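Local coordinates for protein transcription factor tau subunit sfc1 (Schizosaccharomyces pombe, PDB 4BJI) that is a TFIIIC subunit, here its DNA-binding domain, and belongs to the tauA part that binds boxA promoter sites of tRNA and similar genes, at residues E39-L44 with P76-L81. Sequence-based numbering, arbitrary orientation. Where two conformers were deposited one is given.
Sequences EVIEAL and PYLSYL
I41 and L44, on the inner face of helix 35-50 in the helix-turn-helix family domain, meet Y77 and L78 just before strand 79-82. The contact is a compact example of how a helix is joined to the start of a strand mainly by apolar side chains, with no hydrogen bond crossing between the two segments. I41 reaches furthest: CG1 lies anti to its carbonyl carbon (chi1 -67°), and the extended chain beyond it carries CD1 obliquely to the CG end of the Y77 ring. CD1 of I41 sits 3.6 Å from CG of Y77 and 3.8 Å from CB of Y77. CD1 of I41 is 4.0 Å from the centroid of the Y77 ring and 30° off the normal, an off-centre CH-pi contact displaced toward CG and CD1 of the ring. The far end of that ring is anchored separately, since OH of Y77 is hydrogen-bonded to the backbone O of G31, while R26 packs against the same side chain.

The order helix 35-50, strand 53-55, helices 56-60 and 71-74, then strands 79-82 and 90-93 is consistent with a winged helix. Y77 and L78 come shortly after the short helix 71-74, and A74 touches both I41 and L44, so the contact continues into a helix-to-helix one. L78 supplies the second half of the apolar patch through a single methyl. CD1 of L78 rests 3.6 Å from CB of L44 and 4.1 Å from CG2 of I41, a branch different from the one that meets the tyrosine. The same CD1 of L78 lies 3.8 Å from the backbone O of I41, so the methyl lies where successive turns of the helix present I41 and L44, against both. Just beyond, the backbone of L78 pairs with F94, and S79 touches F48 further along helix 35-50.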
# COMPACT_ATOMS: atom_id res chain seq x y z
N GLU A 39 19.76 -11.65 -7.97
CA GLU A 39 20.26 -10.48 -7.24
C GLU A 39 19.09 -9.66 -6.69
O GLU A 39 19.15 -9.18 -5.57
CB GLU A 39 21.15 -9.60 -8.15
CG GLU A 39 21.85 -8.46 -7.41
CD GLU A 39 22.60 -7.52 -8.36
OE1 GLU A 39 22.79 -7.88 -9.54
OE2 GLU A 39 22.99 -6.42 -7.92
N VAL A 40 18.04 -9.51 -7.48
CA VAL A 40 16.88 -8.74 -7.03
C VAL A 40 16.13 -9.47 -5.94
O VAL A 40 15.73 -8.85 -4.94
CB VAL A 40 15.93 -8.42 -8.21
CG1 VAL A 40 14.80 -7.51 -7.76
CG2 VAL A 40 16.73 -7.77 -9.37
N ILE A 41 15.99 -10.79 -6.09
CA ILE A 41 15.37 -11.62 -5.06
C ILE A 41 16.12 -11.50 -3.74
O ILE A 41 15.49 -11.31 -2.68
CB ILE A 41 15.30 -13.08 -5.53
CG1 ILE A 41 14.35 -13.24 -6.72
CG2 ILE A 41 14.92 -14.00 -4.35
CD1 ILE A 41 14.44 -14.62 -7.38
N GLU A 42 17.44 -11.53 -3.77
CA GLU A 42 18.22 -11.38 -2.55
C GLU A 42 18.05 -10.02 -1.88
O GLU A 42 18.03 -9.95 -0.64
CB GLU A 42 19.69 -11.69 -2.81
CG GLU A 42 19.92 -13.15 -3.20
CD GLU A 42 19.33 -14.12 -2.21
OE1 GLU A 42 19.61 -13.98 -1.01
OE2 GLU A 42 18.55 -14.98 -2.63
N ALA A 43 17.88 -8.96 -2.67
CA ALA A 43 17.62 -7.64 -2.12
C ALA A 43 16.22 -7.54 -1.52
O ALA A 43 16.00 -6.79 -0.56
CB ALA A 43 17.81 -6.60 -3.20
N LEU A 44 15.26 -8.24 -2.11
CA LEU A 44 13.88 -8.22 -1.61
C LEU A 44 13.69 -8.97 -0.31
O LEU A 44 12.84 -8.61 0.51
CB LEU A 44 12.93 -8.83 -2.64
CG LEU A 44 12.65 -7.97 -3.86
CD1 LEU A 44 11.91 -8.79 -4.90
CD2 LEU A 44 11.85 -6.74 -3.46
N PRO A 76 7.37 -12.54 -7.89
CA PRO A 76 6.62 -13.80 -7.82
C PRO A 76 7.36 -14.95 -7.15
O PRO A 76 6.78 -16.00 -6.84
CB PRO A 76 6.36 -14.12 -9.32
CG PRO A 76 6.29 -12.81 -9.95
CD PRO A 76 7.41 -12.05 -9.28
N TYR A 77 8.67 -14.77 -6.93
CA TYR A 77 9.43 -15.77 -6.21
C TYR A 77 9.27 -15.71 -4.70
O TYR A 77 9.63 -16.65 -4.00
CB TYR A 77 10.93 -15.67 -6.55
CG TYR A 77 11.26 -16.24 -7.92
CD1 TYR A 77 11.20 -15.46 -9.06
CD2 TYR A 77 11.59 -17.58 -8.05
CE1 TYR A 77 11.47 -16.00 -10.32
CE2 TYR A 77 11.87 -18.12 -9.30
CZ TYR A 77 11.80 -17.33 -10.41
OH TYR A 77 12.10 -17.89 -11.64
N LEU A 78 8.70 -14.60 -4.20
CA LEU A 78 8.61 -14.35 -2.77
C LEU A 78 7.23 -13.95 -2.26
O LEU A 78 7.02 -13.95 -1.06
CB LEU A 78 9.56 -13.23 -2.36
CG LEU A 78 11.03 -13.46 -2.64
CD1 LEU A 78 11.80 -12.22 -2.30
CD2 LEU A 78 11.56 -14.67 -1.86
N SER A 79 6.34 -13.55 -3.15
CA SER A 79 5.12 -12.86 -2.75
C SER A 79 3.98 -13.12 -3.71
O SER A 79 4.22 -13.55 -4.85
CB SER A 79 5.39 -11.35 -2.66
OG SER A 79 5.64 -10.77 -3.93
N TYR A 80 2.77 -12.83 -3.25
CA TYR A 80 1.56 -12.86 -4.07
C TYR A 80 0.95 -11.45 -4.08
O TYR A 80 1.31 -10.61 -3.25
CB TYR A 80 0.56 -13.91 -3.52
CG TYR A 80 0.05 -13.64 -2.12
CD1 TYR A 80 0.76 -14.03 -0.99
CD2 TYR A 80 -1.15 -12.97 -1.93
CE1 TYR A 80 0.27 -13.76 0.30
CE2 TYR A 80 -1.63 -12.69 -0.66
CZ TYR A 80 -0.94 -13.10 0.44
OH TYR A 80 -1.44 -12.78 1.69
N LEU A 81 0.01 -11.18 -4.97
CA LEU A 81 -0.48 -9.84 -5.23
C LEU A 81 -1.98 -9.73 -5.03
O LEU A 81 -2.74 -10.49 -5.63
CB LEU A 81 -0.17 -9.46 -6.68
CG LEU A 81 -0.73 -8.15 -7.21
CD1 LEU A 81 -0.21 -6.94 -6.49
CD2 LEU A 81 -0.43 -8.02 -8.73